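Local coordinates for FAD-binding PCMH-type domain-containing protein (Gibberella zeae, PDB 6YJO) that carries a covalently linked FAD cofactor and probably works as an oligosaccharide-oxidising flavoenzyme, at residues Y46-R49 / D50-Q53; P75-V78 / K79-S82; R294-L297 / N298-L301. All coordinates share one frame; numbering follows the deposited sequence.

Contact 1. Residues Y46-R49 / D50-Q53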
loop_
_atom_site.group_PDB
_atom_site.type_symbol
_atom_site.label_atom_id
_atom_site.label_comp_id
_atom_site.label_asym_id
_atom_site.label_seq_id
_atom_site.Cartn_x
_atom_site.Cartn_y
_atom_site.Cartn_z
ATOM N N TYR A 46 17.819 -4.083 21.497
ATOM C CA TYR A 46 16.590 -3.418 21.898
ATOM C C TYR A 46 16.868 -1.938 22.164
ATOM O O TYR A 46 18.006 -1.534 22.408
ATOM C CB TYR A 46 15.955 -4.075 23.140
ATOM C CG TYR A 46 16.726 -3.922 24.442
ATOM C CD1 TYR A 46 16.896 -2.677 25.040
ATOM C CD2 TYR A 46 17.244 -5.029 25.094
ATOM C CE1 TYR A 46 17.587 -2.538 26.229
ATOM C CE2 TYR A 46 17.930 -4.898 26.287
ATOM C CZ TYR A 46 18.100 -3.654 26.851
ATOM O OH TYR A 46 18.787 -3.528 28.038
ATOM N N ILE A 47 15.797 -1.169 22.118
ATOM C CA ILE A 47 15.873 0.287 22.428
ATOM C C ILE A 47 15.513 0.443 23.900
ATOM O O ILE A 47 14.434 0.021 24.326
ATOM C CB ILE A 47 14.904 1.071 21.540
ATOM C CG1 ILE A 47 15.255 0.882 20.060
ATOM C CG2 ILE A 47 14.931 2.546 21.927
ATOM C CD1 ILE A 47 16.691 1.226 19.713
ATOM N N PRO A 48 16.394 1.056 24.708
ATOM C CA PRO A 48 16.077 1.200 26.137
ATOM C C PRO A 48 14.866 2.095 26.350
ATOM O O PRO A 48 14.703 3.126 25.693
ATOM C CB PRO A 48 17.355 1.818 26.723
ATOM C CG PRO A 48 18.020 2.491 25.571
ATOM C CD PRO A 48 17.687 1.664 24.364
ATOM N N ARG A 49 14.011 1.682 27.284
ATOM C CA ARG A 49 12.760 2.382 27.540
ATOM C C ARG A 49 13.007 3.851 27.872
ATOM O O ARG A 49 14.015 4.216 28.483
ATOM C CB ARG A 49 12.011 1.708 28.692
ATOM C CG ARG A 49 10.631 2.278 28.979
ATOM C CD ARG A 49 9.544 1.449 28.313
ATOM N NE ARG A 49 8.205 1.888 28.696
ATOM C CZ ARG A 49 7.086 1.250 28.364
ATOM N NH1 ARG A 49 7.143 0.137 27.644
ATOM N NH2 ARG A 49 5.910 1.722 28.758
ATOM N N ASP A 50 12.069 4.698 27.444
ATOM C CA ASP A 50 12.037 6.116 27.819
ATOM C C ASP A 50 13.393 6.799 27.638
ATOM O O ASP A 50 13.718 7.761 28.339
ATOM C CB ASP A 50 11.545 6.286 29.259
ATOM C CG ASP A 50 10.165 5.703 29.468
ATOM O OD1 ASP A 50 9.307 5.877 28.576
ATOM O OD2 ASP A 50 9.941 5.063 30.518
ATOM N N SER A 51 14.197 6.310 26.698
ATOM C CA SER A 51 15.433 6.979 26.332
ATOM C C SER A 51 15.147 8.012 25.244
ATOM O O SER A 51 14.020 8.148 24.761
ATOM C CB SER A 51 16.478 5.965 25.868
ATOM O OG SER A 51 16.025 5.244 24.736
ATOM N N ALA A 52 16.180 8.762 24.852
ATOM C CA ALA A 52 16.020 9.706 23.751
ATOM C C ALA A 52 15.610 8.987 22.472
ATOM O O ALA A 52 14.710 9.442 21.756
ATOM C CB ALA A 52 17.313 10.490 23.532
ATOM N N GLN A 53 16.254 7.857 22.168
ATOM C CA GLN A 53 15.891 7.105 20.972
ATOM C C GLN A 53 14.485 6.529 21.083
ATOM O O GLN A 53 13.773 6.433 20.075
ATOM C CB GLN A 53 16.905 5.987 20.726
ATOM C CG GLN A 53 16.692 5.221 19.429
ATOM C CD GLN A 53 16.654 6.130 18.217
ATOM O OE1 GLN A 53 17.340 7.151 18.169
ATOM N NE2 GLN A 53 15.840 5.766 17.231
#

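Contact 2. Residues P75-V78 / K79-S82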
loop_
_atom_site.group_PDB
_atom_site.type_symbol
_atom_site.label_atom_id
_atom_site.label_comp_id
_atom_site.label_asym_id
_atom_site.label_seq_id
_atom_site.Cartn_x
_atom_site.Cartn_y
_atom_site.Cartn_z
ATOM N N PRO A 75 16.251 -5.451 15.360
ATOM C CA PRO A 75 17.108 -6.520 14.841
ATOM C C PRO A 75 17.896 -6.073 13.621
ATOM O O PRO A 75 17.547 -5.112 12.933
ATOM C CB PRO A 75 16.106 -7.619 14.475
ATOM C CG PRO A 75 14.861 -6.871 14.137
ATOM C CD PRO A 75 14.825 -5.735 15.125
ATOM N N THR A 76 18.988 -6.795 13.363
ATOM C CA THR A 76 19.706 -6.692 12.102
ATOM C C THR A 76 19.912 -8.048 11.445
ATOM O O THR A 76 20.459 -8.102 10.338
ATOM C CB THR A 76 21.073 -6.014 12.294
ATOM O OG1 THR A 76 21.938 -6.872 13.047
ATOM C CG2 THR A 76 20.910 -4.680 13.010
ATOM N N THR A 77 19.496 -9.137 12.090
ATOM C CA THR A 77 19.585 -10.473 11.525
ATOM C C THR A 77 18.254 -11.186 11.699
ATOM O O THR A 77 17.435 -10.830 12.552
ATOM C CB THR A 77 20.690 -11.314 12.181
ATOM O OG1 THR A 77 20.358 -11.556 13.555
ATOM C CG2 THR A 77 22.035 -10.605 12.099
ATOM N N VAL A 78 18.052 -12.210 10.870
ATOM C CA VAL A 78 16.858 -13.041 10.996
ATOM C C VAL A 78 16.791 -13.668 12.380
ATOM O O VAL A 78 15.702 -13.859 12.934
ATOM C CB VAL A 78 16.844 -14.121 9.897
ATOM C CG1 VAL A 78 15.490 -14.813 9.857
ATOM C CG2 VAL A 78 17.195 -13.513 8.540
ATOM N N LYS A 79 17.948 -13.991 12.962
ATOM C CA LYS A 79 17.962 -14.658 14.260
ATOM C C LYS A 79 17.418 -13.746 15.352
ATOM O O LYS A 79 16.650 -14.191 16.214
ATOM C CB LYS A 79 19.381 -15.124 14.588
ATOM C CG LYS A 79 19.432 -16.409 15.391
ATOM C CD LYS A 79 19.719 -16.151 16.857
ATOM C CE LYS A 79 19.713 -17.451 17.643
ATOM N NZ LYS A 79 18.418 -18.171 17.494
ATOM N N HIS A 80 17.799 -12.466 15.330
ATOM C CA HIS A 80 17.223 -11.506 16.267
ATOM C C HIS A 80 15.701 -11.554 16.226
ATOM O O HIS A 80 15.041 -11.628 17.270
ATOM C CB HIS A 80 17.722 -10.094 15.946
ATOM C CG HIS A 80 19.196 -9.912 16.131
ATOM N ND1 HIS A 80 19.960 -9.139 15.283
ATOM C CD2 HIS A 80 20.046 -10.392 17.070
ATOM C CE1 HIS A 80 21.217 -9.156 15.687
ATOM N NE2 HIS A 80 21.296 -9.909 16.769
ATOM N N ILE A 81 15.125 -11.515 15.022
ATOM C CA ILE A 81 13.672 -11.587 14.887
ATOM C C ILE A 81 13.143 -12.859 15.538
ATOM O O ILE A 81 12.200 -12.821 16.339
ATOM C CB ILE A 81 13.267 -11.503 13.404
ATOM C CG1 ILE A 81 13.580 -10.115 12.840
ATOM C CG2 ILE A 81 11.782 -11.791 13.239
ATOM C CD1 ILE A 81 14.195 -10.137 11.450
ATOM N N SER A 82 13.735 -14.007 15.202
ATOM C CA SER A 82 13.280 -15.265 15.785
ATOM C C SER A 82 13.335 -15.209 17.306
ATOM O O SER A 82 12.360 -15.542 17.989
ATOM C CB SER A 82 14.119 -16.429 15.255
ATOM O OG SER A 82 13.671 -17.660 15.797
#

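Contact 3. Residues R294-L297 / N298-L301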
loop_
_atom_site.group_PDB
_atom_site.type_symbol
_atom_site.label_atom_id
_atom_site.label_comp_id
_atom_site.label_asym_id
_atom_site.label_seq_id
_atom_site.Cartn_x
_atom_site.Cartn_y
_atom_site.Cartn_z
ATOM N N ARG A 294 6.792 10.598 -26.329
ATOM C CA ARG A 294 5.741 11.606 -26.224
ATOM C C ARG A 294 4.714 11.440 -27.336
ATOM O O ARG A 294 3.502 11.422 -27.082
ATOM C CB ARG A 294 6.348 13.011 -26.261
ATOM C CG ARG A 294 5.319 14.140 -26.419
ATOM C CD ARG A 294 4.278 14.126 -25.298
ATOM N NE ARG A 294 3.167 15.038 -25.562
ATOM C CZ ARG A 294 3.177 16.340 -25.291
ATOM N NH1 ARG A 294 4.246 16.907 -24.747
ATOM N NH2 ARG A 294 2.112 17.081 -25.568
ATOM N N ALA A 295 5.185 11.312 -28.581
ATOM C CA ALA A 295 4.275 11.198 -29.713
ATOM C C ALA A 295 3.386 9.966 -29.600
ATOM O O ALA A 295 2.236 9.989 -30.056
ATOM C CB ALA A 295 5.067 11.166 -31.018
ATOM N N ASN A 296 3.887 8.885 -28.999
ATOM C CA ASN A 296 3.038 7.715 -28.793
ATOM C C ASN A 296 2.033 7.953 -27.677
ATOM O O ASN A 296 0.877 7.528 -27.780
ATOM C CB ASN A 296 3.887 6.481 -28.484
ATOM C CG ASN A 296 4.603 5.943 -29.706
ATOM O OD1 ASN A 296 5.782 5.601 -29.639
ATOM N ND2 ASN A 296 3.892 5.863 -30.831
ATOM N N LEU A 297 2.455 8.624 -26.601
ATOM C CA LEU A 297 1.511 9.029 -25.565
ATOM C C LEU A 297 0.379 9.853 -26.164
ATOM O O LEU A 297 -0.791 9.668 -25.812
ATOM C CB LEU A 297 2.240 9.826 -24.479
ATOM C CG LEU A 297 1.393 10.587 -23.452
ATOM C CD1 LEU A 297 0.700 9.627 -22.499
ATOM C CD2 LEU A 297 2.253 11.581 -22.685
ATOM N N ASN A 298 0.712 10.762 -27.082
ATOM C CA ASN A 298 -0.305 11.601 -27.707
ATOM C C ASN A 298 -1.371 10.763 -28.403
ATOM O O ASN A 298 -2.564 11.077 -28.325
ATOM C CB ASN A 298 0.358 12.563 -28.693
ATOM C CG ASN A 298 1.135 13.665 -27.994
ATOM O OD1 ASN A 298 0.787 14.076 -26.886
ATOM N ND2 ASN A 298 2.193 14.148 -28.636
ATOM N N THR A 299 -0.964 9.697 -29.093
ATOM C CA THR A 299 -1.946 8.846 -29.755
ATOM C C THR A 299 -2.768 8.048 -28.751
ATOM O O THR A 299 -3.955 7.790 -28.986
ATOM C CB THR A 299 -1.251 7.904 -30.737
ATOM O OG1 THR A 299 -0.142 7.267 -30.087
ATOM C CG2 THR A 299 -0.765 8.671 -31.959
ATOM N N ALA A 300 -2.163 7.644 -27.631
ATOM C CA ALA A 300 -2.900 6.879 -26.630
ATOM C C ALA A 300 -3.950 7.740 -25.938
ATOM O O ALA A 300 -5.040 7.257 -25.604
ATOM C CB ALA A 300 -1.935 6.295 -25.599
ATOM N N LEU A 301 -3.638 9.016 -25.707
ATOM C CA LEU A 301 -4.545 9.909 -24.997
ATOM C C LEU A 301 -5.614 10.513 -25.896
ATOM O O LEU A 301 -6.619 11.017 -25.385
ATOM C CB LEU A 301 -3.755 11.040 -24.339
ATOM C CG LEU A 301 -2.995 10.688 -23.062
ATOM C CD1 LEU A 301 -2.188 11.888 -22.583
ATOM C CD2 LEU A 301 -3.958 10.213 -21.981
#

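Contact 1. Residues Y46-R49 / D50-Q53
Ser51 turns its hydroxyl back across a tight bend to donate to the carbonyl of Pro48, with OG 2.7 Å from Pro48 O. A chi1 of 60° sets this oxygen between its own backbone N and carbonyl carbon, facing the start of the bend; it reaches Pro48 O somewhat above the carbonyl plane. The backbone N of Ser51 makes a weak second bond to the same Pro48 O, at 3.4 Å. OG also rests against the proline ring, 3.5 Å from Pro48 CG, but what holds it are its bonds to Pro48 O and to Trp54 N. Beneath it, Ile47 presents both of its arms to the N-cap and first turn of the helix: CG2 lies 4.0 Å from Ser51 OG, and CD1 meets Gln53 CG at the same separation. Gln53 CG lies against Ile47 because it stands anti to its backbone N (chi1 -175°), while NE2 farther out bonds to Glu57 OE1. At the crest of the bend Arg49 and Asp50 run side by side in the same direction, the aliphatic Arg49 CG touching Asp50 OD2 at 3.3 Å. Their guanidinium and carboxylate planes stand 84° apart, and Arg49 NE stays 4.1 Å from Asp50 OD2, too far for a salt bridge though the opposite charges may still attract. Arg49 NH1 instead bonds weakly to Ala70 O. Pro48 to Ser51 form a type II beta turn, with Asp50 in a left-handed backbone conformation, and Ser51 doubles as the N-cap of helix 52-57.

Contact 2. Residues P75-V78 / K79-S82
Thr77, with chi1 66°, holds OG1 between its backbone N and carbonyl carbon, while His80, with chi1 -65°, swings its ring back toward the residues ahead of the helix; the two side chains cross obliquely, and each reaches the other's backbone. His80 N donates to Thr77 OG1 at 3.2 Å, and His80 ND1 in return accepts from Thr77 N at 3.2 Å, the reciprocal pair that defines a capping box. The same ND1 takes a straighter bond from Thr76 N, also 3.2 Å long (168° at the hydrogen). Both donors are tilted out of the imidazole plane, that of Thr77 the more strongly. Two N-H groups directed at ND1 are consistent with a ring protonated at NE2, and they fix its rotation. Thr77 OG1 lies over one face of the imidazole, displaced toward the rim, whereas Thr76 OG1 sits in the ring plane at its edge, 3.6 Å from His80 CE1. On the inner side Pro75 CB presses on His80 CB at 3.3 Å, and Pro75 CG meets Ile81 CG1 at 3.7 Å, the two side chains crossing at about a right angle. The helix ladder opens with a weak bond from Ile81 N to Thr77 O and a firmer one of 3.0 Å from Ser82 N to Val78 O. Helix 78-90 follows strand 71-73 after a short loop and leads toward the parallel strand 95-98 in a beta-alpha-beta crossover that spans strand 116-119; Ile81 touches Ile118 of strand 116-119 as well as Val196, Ile226 and Ala228 of the antiparallel sheet, while Ser82 OG bonds to Gly200 O.

Contact 3. Residues R294-L297 / N298-L301
Asn296 O is gripped by two donors from the next turn: Ala300 N at 3.0 Å, in the regular helical bond, and Thr299 OG1 at a modelled 2.5 Å, a length that is doubtful at this resolution. The hydroxyl comes in more from the flank of the carbonyl, with a C=O...OG1 angle of 119°, while the amide approaches closer to head-on. Thr299 manages this because its chi1 of 49° tucks OG1 between the backbone N and the carbonyl carbon, folding the hydroxyl back onto the helix; its own N bonds only weakly to Ala295 O. Farther round the helix, Arg294 and Asn298 pair one turn apart. The arginine chain bends at chi2, so that NE comes back alongside the Asn298 amide and donates to Asn298 OD1 at 2.9 Å, almost straight (174° at the hydrogen). OD1 lies in the guanidinium plane at its edge, but NE reaches the oxygen from the flank of the C=O bond, tilted moderately out of the amide plane, and the two flat groups are turned steeply against each other. Beneath this pair the backbone bond from Asn298 N to Arg294 O, 2.9 Å, ties the same two residues, and Leu301 N to Leu297 O matches it in length. On the buried flank Leu297 CD1 and Leu301 CD1 touch at 3.7 Å, the side chains crossing at a slant. This apolar flank seats the first turns of helix 294-308 on the seven-stranded antiparallel sheet: Leu297 reaches Thr242 and Phe244 of strand 242-248 and Tyr290 of strand 283-290, Ala300 also meets Tyr290, and Ile312 from the following loop touches Arg294, Leu297, Asn298 and Leu301.

The three contacts follow one another along the chain, and all involve early turns of helices. Contacts 1 and 2 are neighbours, their centres about 19 Å apart and their nearest atoms about 6 Å, joined through strand 71-73: the backbone of Ile47 hydrogen-bonds to that of Ile72, and the chain passes from that strand into 75-78. Contact 2 falls in the FAD-binding family region, the side chain of Ile81 about 7 Å from the bound FAD. Contact 3 is on the other side of the chain's centre, about 54 Å and 49 Å from contacts 1 and 2 between centres. The set thus samples the FAD-binding region and the separate seven-stranded antiparallel sheet.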